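Local atomic coordinates of tail spike protein gp49 (Pseudomonas phage LKA1, PDB entry 4RU4), a protein that forms the trimeric tailspike of the phage and acts as a lyase that cleaves the O-specific polysaccharide of Pseudomonas, presumably giving the virus access to the cell surface. Residues I295-D300 against V311-C316; A329-N334 against K354-R359; A349-K354 against F422-G427; A410-T413 against P419-F422. All coordinates share one frame; numbering follows the deposited sequence.

Followed from the N terminus, the four contacts run along one right-handed parallel beta-helix and join strands and loops of its coils across the interior. Contact 1 closes a short loop, with 10 residues between its segments, before contact 2 opens. The two touch through backbone bonds that place 329-334 beside 295-300. Contact 2 spans 19 residues; contact 3 starts within that span and shares Lys-354 with it, so the two cross, and strands 349-352 and 356-359 follow each other round a corner. Contact 3 reaches furthest, over 67 residues, to strand 420-425. Contact 4 opens within that interval and closes on the same strand, sharing Phe-422.

Contact 1 (I295-D300 against V311-C316); sequences IATGGD and VRMRNC. With EDO (1,2-ethanediol), chain U.
The terminal methyl of Met-313 touches two methyl groups of segment 295-300, which meet it roughly at right angles to each other: its CE is 3.6 Å from Ile-295 CG2 and 3.7 Å from Thr-297 CG2. Met-313 gets there by folding. Its CG stands beside the backbone N, and a bend at chi2 (-52°) turns the thioether, while chi3 is fully extended (180°). The sulfur passes Ile-295 CG2, with SD 3.9 Å away, as the two side chains run past each other in opposite senses. Ile-295 divides its branches between two partners. CG2, anti to the backbone N, takes the methionine, whereas the extended CG1 arm brings CD1 to 4.3 Å from Cys-316 SG. Thr-297 offers its methyl to this apolar group; its OG1 makes a weak hydrogen bond to the backbone N of His-332. Phe-275 and Tyr-340 pack against Met-313 as well. Apart from this cluster, Gly-299 N makes a weak hydrogen bond to O2 of a 1,2-ethanediol, probably from the crystallisation liquor. Strand 296-298 pairs with 271-276, whereas 312-314 lies between 281-284 and 338-341. Such apolar packing between faces is characteristic of the interior of a pectin lyase-like parallel beta-helix.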
loop_
_atom_site.group_PDB
_atom_site.type_symbol
_atom_site.label_atom_id
_atom_site.label_comp_id
_atom_site.label_asym_id
_atom_site.label_seq_id
_atom_site.Cartn_x
_atom_site.Cartn_y
_atom_site.Cartn_z
ATOM N N ILE B 295 -7.608 -9.398 -15.363
ATOM C CA ILE B 295 -7.763 -10.339 -14.265
ATOM C C ILE B 295 -9.240 -10.332 -13.908
ATOM O O ILE B 295 -9.907 -9.274 -13.957
ATOM C CB ILE B 295 -6.880 -9.969 -13.047
ATOM C CG1 ILE B 295 -5.391 -9.995 -13.442
ATOM C CG2 ILE B 295 -7.169 -10.893 -11.853
ATOM C CD1 ILE B 295 -4.426 -9.731 -12.244
ATOM N N ALA B 296 -9.766 -11.510 -13.576
ATOM C CA ALA B 296 -11.169 -11.634 -13.221
ATOM C C ALA B 296 -11.312 -12.645 -12.106
ATOM O O ALA B 296 -10.382 -13.404 -11.827
ATOM C CB ALA B 296 -11.973 -12.081 -14.419
ATOM N N THR B 297 -12.474 -12.648 -11.459
ATOM C CA THR B 297 -12.832 -13.735 -10.577
ATOM C C THR B 297 -14.261 -14.144 -10.933
ATOM O O THR B 297 -15.032 -13.335 -11.468
ATOM C CB THR B 297 -12.732 -13.318 -9.065
ATOM O OG1 THR B 297 -13.723 -12.321 -8.770
ATOM C CG2 THR B 297 -11.339 -12.750 -8.748
ATOM N N GLY B 298 -14.645 -15.382 -10.635
ATOM C CA GLY B 298 -16.012 -15.784 -10.923
ATOM C C GLY B 298 -16.111 -17.239 -10.586
ATOM O O GLY B 298 -15.913 -17.606 -9.432
ATOM N N GLY B 299 -16.354 -18.067 -11.598
ATOM C CA GLY B 299 -16.420 -19.503 -11.393
ATOM C C GLY B 299 -17.370 -20.175 -12.376
ATOM O O GLY B 299 -17.745 -19.593 -13.405
ATOM N N ASP B 300 -17.754 -21.415 -12.075
ATOM C CA ASP B 300 -18.657 -22.143 -12.967
ATOM C C ASP B 300 -19.817 -22.645 -12.144
ATOM O O ASP B 300 -20.069 -22.126 -11.061
ATOM C CB ASP B 300 -17.936 -23.302 -13.666
ATOM C CG ASP B 300 -17.195 -24.210 -12.696
ATOM O OD1 ASP B 300 -17.667 -24.394 -11.548
ATOM O OD2 ASP B 300 -16.125 -24.741 -13.083
ATOM N N VAL B 311 -8.846 -13.356 -2.137
ATOM C CA VAL B 311 -7.961 -13.392 -3.300
ATOM C C VAL B 311 -7.487 -11.964 -3.548
ATOM O O VAL B 311 -8.288 -11.024 -3.622
ATOM C CB VAL B 311 -8.624 -14.040 -4.553
ATOM C CG1 VAL B 311 -7.624 -14.104 -5.711
ATOM C CG2 VAL B 311 -9.172 -15.456 -4.214
ATOM N N ARG B 312 -6.165 -11.802 -3.605
ATOM C CA ARG B 312 -5.557 -10.484 -3.588
ATOM C C ARG B 312 -4.709 -10.270 -4.843
ATOM O O ARG B 312 -3.793 -11.040 -5.100
ATOM C CB ARG B 312 -4.702 -10.345 -2.320
ATOM C CG ARG B 312 -5.442 -10.772 -1.068
ATOM C CD ARG B 312 -6.531 -9.729 -0.711
ATOM N NE ARG B 312 -7.242 -10.130 0.502
ATOM C CZ ARG B 312 -8.202 -9.400 1.079
ATOM N NH1 ARG B 312 -8.572 -8.237 0.549
ATOM N NH2 ARG B 312 -8.783 -9.831 2.192
ATOM N N MET B 313 -5.014 -9.224 -5.625
ATOM C CA MET B 313 -4.209 -8.900 -6.791
ATOM C C MET B 313 -3.305 -7.728 -6.411
ATOM O O MET B 313 -3.794 -6.663 -6.031
ATOM C CB MET B 313 -5.095 -8.495 -7.972
ATOM C CG MET B 313 -6.376 -9.308 -8.133
ATOM S SD MET B 313 -6.124 -11.103 -8.148
ATOM C CE MET B 313 -7.829 -11.601 -8.337
ATOM N N ARG B 314 -1.989 -7.901 -6.541
ATOM C CA ARG B 314 -1.059 -6.899 -6.035
ATOM C C ARG B 314 0.049 -6.631 -7.021
ATOM O O ARG B 314 0.554 -7.569 -7.648
ATOM C CB ARG B 314 -0.431 -7.389 -4.734
ATOM C CG ARG B 314 -1.463 -7.573 -3.604
ATOM C CD ARG B 314 -0.808 -7.876 -2.271
ATOM N NE ARG B 314 -1.783 -7.795 -1.186
ATOM C CZ ARG B 314 -2.104 -8.803 -0.386
ATOM N NH1 ARG B 314 -1.529 -9.983 -0.535
ATOM N NH2 ARG B 314 -3.002 -8.617 0.572
ATOM N N ASN B 315 0.439 -5.365 -7.136
ATOM C CA ASN B 315 1.673 -5.013 -7.863
ATOM C C ASN B 315 1.648 -5.427 -9.350
ATOM O O ASN B 315 2.684 -5.797 -9.912
ATOM C CB ASN B 315 2.907 -5.604 -7.156
ATOM C CG ASN B 315 2.921 -5.332 -5.628
ATOM O OD1 ASN B 315 2.510 -4.277 -5.176
ATOM N ND2 ASN B 315 3.396 -6.301 -4.848
ATOM N N CYS B 316 0.474 -5.351 -9.978
ATOM C CA CYS B 316 0.314 -5.698 -11.398
ATOM C C CYS B 316 0.034 -4.487 -12.273
ATOM O O CYS B 316 -0.453 -3.460 -11.790
ATOM C CB CYS B 316 -0.852 -6.678 -11.589
ATOM S SG CYS B 316 -0.645 -8.288 -10.760
HETATM C C1 EDO U . -18.504 -16.238 -13.358
HETATM O O1 EDO U . -19.886 -16.355 -13.705
HETATM C C2 EDO U . -17.667 -16.594 -14.579
HETATM O O2 EDO U . -16.292 -16.335 -14.327
#

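Contact 2 (A329-N334 against K354-R359); sequences ADFHGN and KDISYR
Phe-331 and Tyr-358 both hold CG beside the backbone N (chi1 -67° and -70°), which lets both rings reach the space between the segments, and the side chains run past each other in opposite directions. This is interior packing of a parallel beta-helix: 329-334 lacks regular strand structure, 356-359 is a strand on another face, and the touching parts, CA 329 to 331 and CA 356 to 358, point 167° apart. The facing CA atoms of Phe-331 and Ile-356 are 8.6 Å apart, a separation bridged by side chains.

Ile-356 makes its close contact with the phenyl ring through CG2, which is anti to the backbone N and lies 3.5 Å from Phe-331 CE2; CD1, turned by a bent second torsion, lies over one face at longer range. Tyr-358 OH comes obliquely from the other side of the phenyl plane, 3.8 Å from Phe-331 CD2. Ala-329 CB approaches the tyrosine ring at its edge, 4.3 Å from Tyr-358 CE2. The buried tyrosine hydroxyl is satisfied by Thr-350 O, which would hold the far end of the ring in place. Tyr-340, from the adjoining coil, meets both aromatic rings and lies nearly parallel to that of Tyr-358.

Asp-330 points away from the apolar cluster, and its OD1 is hydrogen-bonded to His-327. Its other oxygen, OD2, accepts a hydrogen bond from His-332 ND1 at 2.8 Å, met on the syn side of the carboxylate and lying in the imidazole plane.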
loop_
_atom_site.group_PDB
_atom_site.type_symbol
_atom_site.label_atom_id
_atom_site.label_comp_id
_atom_site.label_asym_id
_atom_site.label_seq_id
_atom_site.Cartn_x
_atom_site.Cartn_y
_atom_site.Cartn_z
ATOM N N ALA B 329 -10.209 -4.454 -14.791
ATOM C CA ALA B 329 -10.006 -5.212 -13.545
ATOM C C ALA B 329 -11.341 -5.733 -13.062
ATOM O O ALA B 329 -12.232 -4.942 -12.790
ATOM C CB ALA B 329 -9.376 -4.344 -12.483
ATOM N N ASP B 330 -11.487 -7.058 -12.966
ATOM C CA ASP B 330 -12.817 -7.628 -12.700
ATOM C C ASP B 330 -12.910 -8.395 -11.367
ATOM O O ASP B 330 -11.947 -9.013 -10.921
ATOM C CB ASP B 330 -13.252 -8.540 -13.876
ATOM C CG ASP B 330 -14.517 -9.305 -13.571
ATOM O OD1 ASP B 330 -15.624 -8.754 -13.829
ATOM O OD2 ASP B 330 -14.421 -10.441 -13.028
ATOM N N PHE B 331 -14.064 -8.285 -10.712
ATOM C CA PHE B 331 -14.568 -9.289 -9.785
ATOM C C PHE B 331 -16.009 -9.544 -10.224
ATOM O O PHE B 331 -16.730 -8.588 -10.528
ATOM C CB PHE B 331 -14.651 -8.743 -8.355
ATOM C CG PHE B 331 -13.326 -8.450 -7.714
ATOM C CD1 PHE B 331 -12.452 -9.483 -7.389
ATOM C CD2 PHE B 331 -12.984 -7.143 -7.363
ATOM C CE1 PHE B 331 -11.239 -9.222 -6.785
ATOM C CE2 PHE B 331 -11.763 -6.884 -6.750
ATOM C CZ PHE B 331 -10.897 -7.936 -6.442
ATOM N N HIS B 332 -16.457 -10.798 -10.234
ATOM C CA HIS B 332 -17.900 -11.075 -10.391
ATOM C C HIS B 332 -18.656 -11.021 -9.048
ATOM O O HIS B 332 -18.049 -10.931 -7.966
ATOM C CB HIS B 332 -18.127 -12.442 -11.068
ATOM C CG HIS B 332 -17.991 -12.402 -12.553
ATOM N ND1 HIS B 332 -16.909 -11.817 -13.180
ATOM C CD2 HIS B 332 -18.791 -12.877 -13.538
ATOM C CE1 HIS B 332 -17.058 -11.923 -14.491
ATOM N NE2 HIS B 332 -18.182 -12.573 -14.733
ATOM N N GLY B 333 -19.987 -11.045 -9.108
ATOM C CA GLY B 333 -20.784 -10.897 -7.895
ATOM C C GLY B 333 -20.703 -11.999 -6.859
ATOM O O GLY B 333 -21.374 -11.920 -5.819
ATOM N N ASN B 334 -19.932 -13.057 -7.124
ATOM C CA ASN B 334 -19.707 -14.023 -6.053
ATOM C C ASN B 334 -18.374 -13.839 -5.321
ATOM O O ASN B 334 -17.818 -14.802 -4.795
ATOM C CB ASN B 334 -19.845 -15.471 -6.565
ATOM C CG ASN B 334 -18.695 -15.872 -7.488
ATOM O OD1 ASN B 334 -18.137 -15.039 -8.189
ATOM N ND2 ASN B 334 -18.339 -17.160 -7.481
ATOM N N LYS B 354 -19.296 -8.477 -2.459
ATOM C CA LYS B 354 -19.373 -7.983 -1.070
ATOM C C LYS B 354 -17.991 -7.729 -0.522
ATOM O O LYS B 354 -17.121 -8.571 -0.679
ATOM C CB LYS B 354 -20.067 -9.025 -0.174
ATOM C CG LYS B 354 -20.022 -8.689 1.360
ATOM C CD LYS B 354 -20.916 -9.649 2.191
ATOM C CE LYS B 354 -20.719 -9.490 3.703
ATOM N NZ LYS B 354 -21.572 -10.511 4.440
ATOM N N ASP B 355 -17.794 -6.587 0.144
ATOM C CA ASP B 355 -16.518 -6.276 0.805
ATOM C C ASP B 355 -15.341 -6.313 -0.175
ATOM O O ASP B 355 -14.455 -7.177 -0.088
ATOM C CB ASP B 355 -16.272 -7.204 2.015
ATOM C CG ASP B 355 -17.306 -6.998 3.120
ATOM O OD1 ASP B 355 -18.021 -5.971 3.089
ATOM O OD2 ASP B 355 -17.415 -7.871 4.010
ATOM N N ILE B 356 -15.337 -5.362 -1.103
ATOM C CA ILE B 356 -14.307 -5.275 -2.138
ATOM C C ILE B 356 -13.555 -3.937 -2.037
ATOM O O ILE B 356 -14.171 -2.899 -1.825
ATOM C CB ILE B 356 -14.969 -5.327 -3.507
ATOM C CG1 ILE B 356 -15.772 -6.628 -3.675
ATOM C CG2 ILE B 356 -13.933 -5.089 -4.630
ATOM C CD1 ILE B 356 -15.009 -7.919 -3.453
ATOM N N SER B 357 -12.226 -3.949 -2.191
ATOM C CA SER B 357 -11.470 -2.700 -2.068
ATOM C C SER B 357 -10.463 -2.578 -3.205
ATOM O O SER B 357 -9.951 -3.603 -3.697
ATOM C CB SER B 357 -10.738 -2.633 -0.721
ATOM O OG SER B 357 -11.576 -3.077 0.344
ATOM N N TYR B 358 -10.206 -1.334 -3.614
ATOM C CA TYR B 358 -9.054 -0.969 -4.439
ATOM C C TYR B 358 -8.202 -0.050 -3.578
ATOM O O TYR B 358 -8.719 0.931 -3.033
ATOM C CB TYR B 358 -9.513 -0.240 -5.719
ATOM C CG TYR B 358 -10.209 -1.182 -6.652
ATOM C CD1 TYR B 358 -11.542 -1.509 -6.460
ATOM C CD2 TYR B 358 -9.512 -1.802 -7.696
ATOM C CE1 TYR B 358 -12.196 -2.426 -7.311
ATOM C CE2 TYR B 358 -10.139 -2.724 -8.529
ATOM C CZ TYR B 358 -11.488 -3.023 -8.335
ATOM O OH TYR B 358 -12.126 -3.946 -9.141
ATOM N N ARG B 359 -6.911 -0.356 -3.433
ATOM C CA ARG B 359 -6.041 0.409 -2.537
ATOM C C ARG B 359 -4.777 0.840 -3.256
ATOM O O ARG B 359 -4.036 -0.013 -3.759
ATOM C CB ARG B 359 -5.617 -0.430 -1.336
ATOM C CG ARG B 359 -6.781 -1.062 -0.570
ATOM C CD ARG B 359 -6.252 -1.950 0.560
ATOM N NE ARG B 359 -7.282 -2.216 1.564
ATOM C CZ ARG B 359 -7.874 -3.390 1.774
ATOM N NH1 ARG B 359 -7.532 -4.466 1.069
ATOM N NH2 ARG B 359 -8.805 -3.496 2.721
#

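Contact 3 (A349-K354 against F422-G427)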
loop_
_atom_site.group_PDB
_atom_site.type_symbol
_atom_site.label_atom_id
_atom_site.label_comp_id
_atom_site.label_asym_id
_atom_site.label_seq_id
_atom_site.Cartn_x
_atom_site.Cartn_y
_atom_site.Cartn_z
ATOM N N ALA B 349 -12.297 -0.375 -13.586
ATOM C CA ALA B 349 -12.377 -1.421 -12.580
ATOM C C ALA B 349 -13.824 -1.562 -12.069
ATOM O O ALA B 349 -14.706 -0.778 -12.443
ATOM C CB ALA B 349 -11.410 -1.114 -11.429
ATOM N N THR B 350 -14.078 -2.554 -11.216
ATOM C CA THR B 350 -15.463 -2.802 -10.829
ATOM C C THR B 350 -15.637 -3.202 -9.362
ATOM O O THR B 350 -14.777 -3.849 -8.768
ATOM C CB THR B 350 -16.119 -3.921 -11.719
ATOM O OG1 THR B 350 -17.526 -4.017 -11.433
ATOM C CG2 THR B 350 -15.501 -5.260 -11.395
ATOM N N TRP B 351 -16.775 -2.802 -8.801
ATOM C CA TRP B 351 -17.221 -3.257 -7.493
ATOM C C TRP B 351 -18.383 -4.217 -7.746
ATOM O O TRP B 351 -19.387 -3.808 -8.320
ATOM C CB TRP B 351 -17.798 -2.061 -6.744
ATOM C CG TRP B 351 -16.855 -1.175 -5.990
ATOM C CD1 TRP B 351 -15.650 -1.505 -5.404
ATOM C CD2 TRP B 351 -17.072 0.211 -5.715
ATOM N NE1 TRP B 351 -15.123 -0.394 -4.758
ATOM C CE2 TRP B 351 -15.993 0.658 -4.912
ATOM C CE3 TRP B 351 -18.105 1.103 -6.031
ATOM C CZ2 TRP B 351 -15.903 1.959 -4.445
ATOM C CZ3 TRP B 351 -18.021 2.404 -5.556
ATOM C CH2 TRP B 351 -16.924 2.819 -4.777
ATOM N N GLN B 352 -18.263 -5.463 -7.295
ATOM C CA GLN B 352 -19.329 -6.446 -7.383
ATOM C C GLN B 352 -19.200 -7.352 -6.150
ATOM O O GLN B 352 -18.113 -7.485 -5.586
ATOM C CB GLN B 352 -19.166 -7.301 -8.659
ATOM C CG GLN B 352 -19.042 -6.489 -9.928
ATOM C CD GLN B 352 -19.206 -7.298 -11.202
ATOM O OE1 GLN B 352 -19.847 -8.346 -11.207
ATOM N NE2 GLN B 352 -18.642 -6.783 -12.314
ATOM N N GLY B 353 -20.281 -8.014 -5.753
ATOM C CA GLY B 353 -20.191 -8.982 -4.666
ATOM C C GLY B 353 -20.308 -8.326 -3.305
ATOM O O GLY B 353 -21.300 -7.674 -3.029
ATOM N N LYS B 354 -19.296 -8.477 -2.459
ATOM C CA LYS B 354 -19.373 -7.983 -1.070
ATOM C C LYS B 354 -17.991 -7.729 -0.522
ATOM O O LYS B 354 -17.121 -8.571 -0.679
ATOM C CB LYS B 354 -20.067 -9.025 -0.174
ATOM C CG LYS B 354 -20.022 -8.689 1.360
ATOM C CD LYS B 354 -20.916 -9.649 2.191
ATOM C CE LYS B 354 -20.719 -9.490 3.703
ATOM N NZ LYS B 354 -21.572 -10.511 4.440
ATOM N N PHE B 422 -20.575 2.682 0.466
ATOM C CA PHE B 422 -19.654 3.020 -0.608
ATOM C C PHE B 422 -18.733 4.112 -0.112
ATOM O O PHE B 422 -19.195 5.212 0.246
ATOM C CB PHE B 422 -20.442 3.470 -1.852
ATOM C CG PHE B 422 -21.241 2.363 -2.457
ATOM C CD1 PHE B 422 -20.609 1.404 -3.239
ATOM C CD2 PHE B 422 -22.595 2.214 -2.181
ATOM C CE1 PHE B 422 -21.318 0.349 -3.760
ATOM C CE2 PHE B 422 -23.308 1.168 -2.743
ATOM C CZ PHE B 422 -22.658 0.233 -3.514
ATOM N N LEU B 423 -17.440 3.800 -0.068
ATOM C CA LEU B 423 -16.456 4.689 0.564
ATOM C C LEU B 423 -15.420 5.141 -0.428
ATOM O O LEU B 423 -14.760 4.296 -1.048
ATOM C CB LEU B 423 -15.705 3.950 1.689
ATOM C CG LEU B 423 -16.579 3.148 2.661
ATOM C CD1 LEU B 423 -15.746 2.398 3.686
ATOM C CD2 LEU B 423 -17.635 4.030 3.340
ATOM N N ILE B 424 -15.218 6.453 -0.529
ATOM C CA ILE B 424 -14.154 6.991 -1.362
ATOM C C ILE B 424 -13.303 7.801 -0.414
ATOM O O ILE B 424 -13.768 8.796 0.163
ATOM C CB ILE B 424 -14.668 7.877 -2.520
ATOM C CG1 ILE B 424 -15.435 7.059 -3.562
ATOM C CG2 ILE B 424 -13.492 8.579 -3.217
ATOM C CD1 ILE B 424 -16.873 6.750 -3.155
ATOM N N GLN B 425 -12.074 7.347 -0.199
ATOM C CA GLN B 425 -11.225 7.960 0.817
ATOM C C GLN B 425 -9.903 8.431 0.231
ATOM O O GLN B 425 -9.045 7.633 -0.169
ATOM C CB GLN B 425 -10.961 7.019 1.992
ATOM C CG GLN B 425 -12.229 6.505 2.709
ATOM C CD GLN B 425 -11.877 5.674 3.944
ATOM O OE1 GLN B 425 -10.711 5.349 4.153
ATOM N NE2 GLN B 425 -12.872 5.329 4.755
ATOM N N GLY B 426 -9.732 9.739 0.220
ATOM C CA GLY B 426 -8.467 10.320 -0.177
ATOM C C GLY B 426 -8.175 10.093 -1.652
ATOM O O GLY B 426 -9.087 9.899 -2.477
ATOM N N GLY B 427 -6.893 10.140 -1.986
ATOM C CA GLY B 427 -6.467 10.002 -3.362
ATOM C C GLY B 427 -6.863 11.193 -4.220
ATOM O O GLY B 427 -7.082 12.307 -3.726
#
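The axes of strands 349-352 and 422-425 pass 11.4 Å apart at closest, with their N-to-C directions at 142°, a separation too wide for backbone pairing and suited to side chains meeting between two walls. Trp-351 bridges most of it. Its indole leaves with CG beside the backbone N (chi1 -85°), and the benzo part of the ring system reaches the opposite strand. There CZ3 comes to 3.6 Å from Phe-422 CD1, and the neighbouring CE3 lies 3.8 Å from that same CD1. The two six-membered rings have centroids 5.5 Å apart and planes inclined at 44°, an oblique pairing.

Further along strand 420-425, Ile-424 meets the far rim of the indole: its CD1 approaches at the ring edge, 4.3 Å from Trp-351 CH2. The pyrrole nitrogen makes a weak hydrogen bond to Leu-383 O, which gives this buried donor a partner on strand 380-385, the parallel neighbour of 420-425. Phe-382, on strand 380-385, meets both Trp-351 and Phe-422, extending the aromatic group by a third ring. On the other side of strand 349-352, Gln-352 NE2 donates to Thr-350 OG1 at 3.1 Å, with the acceptor close to the amide plane. Large aromatic and aliphatic residues meeting across the interior, here from different faces and from coils two turns apart, are characteristic of the parallel beta-helix core.

Contact 4 (A410-T413 against P419-F422)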
loop_
_atom_site.group_PDB
_atom_site.type_symbol
_atom_site.label_atom_id
_atom_site.label_comp_id
_atom_site.label_asym_id
_atom_site.label_seq_id
_atom_site.Cartn_x
_atom_site.Cartn_y
_atom_site.Cartn_z
ATOM N N ALA B 410 -29.017 -2.501 -13.621
ATOM C CA ALA B 410 -29.732 -2.998 -12.424
ATOM C C ALA B 410 -28.786 -3.644 -11.405
ATOM O O ALA B 410 -28.489 -4.848 -11.477
ATOM C CB ALA B 410 -30.843 -3.971 -12.825
ATOM N N VAL B 411 -28.313 -2.827 -10.469
ATOM C CA VAL B 411 -27.204 -3.163 -9.588
ATOM C C VAL B 411 -27.638 -3.247 -8.133
ATOM O O VAL B 411 -27.167 -4.103 -7.370
ATOM C CB VAL B 411 -26.105 -2.063 -9.727
ATOM C CG1 VAL B 411 -24.979 -2.246 -8.686
ATOM C CG2 VAL B 411 -25.545 -2.061 -11.144
ATOM N N LEU B 412 -28.513 -2.325 -7.748
ATOM C CA LEU B 412 -29.071 -2.267 -6.403
ATOM C C LEU B 412 -30.538 -2.720 -6.523
ATOM O O LEU B 412 -31.436 -1.934 -6.852
ATOM C CB LEU B 412 -28.934 -0.841 -5.834
ATOM C CG LEU B 412 -27.500 -0.290 -5.623
ATOM C CD1 LEU B 412 -27.466 1.223 -5.192
ATOM C CD2 LEU B 412 -26.680 -1.145 -4.655
ATOM N N THR B 413 -30.765 -4.020 -6.329
ATOM C CA THR B 413 -32.046 -4.616 -6.701
ATOM C C THR B 413 -32.544 -5.476 -5.559
ATOM O O THR B 413 -31.953 -5.472 -4.484
ATOM C CB THR B 413 -31.861 -5.523 -7.939
ATOM O OG1 THR B 413 -31.060 -6.657 -7.571
ATOM C CG2 THR B 413 -31.152 -4.761 -9.081
ATOM N N PRO B 419 -27.006 -4.180 3.918
ATOM C CA PRO B 419 -26.699 -2.748 3.855
ATOM C C PRO B 419 -25.405 -2.512 3.066
ATOM O O PRO B 419 -24.464 -3.315 3.211
ATOM C CB PRO B 419 -26.500 -2.375 5.325
ATOM C CG PRO B 419 -27.384 -3.331 6.071
ATOM C CD PRO B 419 -27.257 -4.634 5.301
ATOM N N CYS B 420 -25.370 -1.451 2.251
ATOM C CA CYS B 420 -24.200 -1.129 1.417
ATOM C C CYS B 420 -23.501 0.116 1.916
ATOM O O CYS B 420 -24.160 1.103 2.206
ATOM C CB CYS B 420 -24.642 -0.837 -0.019
ATOM S SG CYS B 420 -25.438 -2.216 -0.839
ATOM N N ASN B 421 -22.168 0.082 1.978
ATOM C CA ASN B 421 -21.394 1.286 2.296
ATOM C C ASN B 421 -20.433 1.549 1.138
ATOM O O ASN B 421 -19.599 0.709 0.831
ATOM C CB ASN B 421 -20.583 1.059 3.573
ATOM C CG ASN B 421 -21.423 0.552 4.694
ATOM O OD1 ASN B 421 -22.455 1.132 5.009
ATOM N ND2 ASN B 421 -21.005 -0.543 5.300
ATOM N N PHE B 422 -20.575 2.682 0.466
ATOM C CA PHE B 422 -19.654 3.020 -0.608
ATOM C C PHE B 422 -18.733 4.112 -0.112
ATOM O O PHE B 422 -19.195 5.212 0.246
ATOM C CB PHE B 422 -20.442 3.470 -1.852
ATOM C CG PHE B 422 -21.241 2.363 -2.457
ATOM C CD1 PHE B 422 -20.609 1.404 -3.239
ATOM C CD2 PHE B 422 -22.595 2.214 -2.181
ATOM C CE1 PHE B 422 -21.318 0.349 -3.760
ATOM C CE2 PHE B 422 -23.308 1.168 -2.743
ATOM C CZ PHE B 422 -22.658 0.233 -3.514
#
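This is a small, wholly apolar contact in which one leucine from a loop packs against two residues of a beta-helix strand. Segment 410-413 belongs to the loop between strands 403-405 and 420-425, and the five residues separating it from 419-422 include no helix or strand, so the chain folds back on itself just before it enters the next strand. The two segments bury 87 Å² together, and the facing CA atoms of Leu-412 and Cys-420 are 9.3 Å apart.

A single methyl does the touching. Leu-412 CD2 lies 4.2 Å from Cys-420 SG and 4.4 Å from Phe-422 CZ, reaching the phenyl ring at its edge and near its plane. Leu-412 has CG beside the backbone N (chi1 -63°); with CD1 extended along the chain (chi2 174°), the other methyl, CD2, is left turned to the strand. Residues 420 and 422 both direct their side chains at the loop, as the two-residue repeat of an extended strand allows. Asn-421, between them, is turned elsewhere, its amide hydrogen-bonded to Thr-381 and Asn-453. Both approaches of the leucine methyl are ordinary van der Waals packing without tight interlocking.

The surroundings complete the cluster. Ile-377 of strand 372-377 touches both Leu-412 and Cys-420, Val-405 of strand 403-405 touches Leu-412 and Phe-422, and Leu-445 of strand 439-446 packs on Leu-412, which places the loop residue among three neighbouring strands of one parallel sheet, facing strand 420-425.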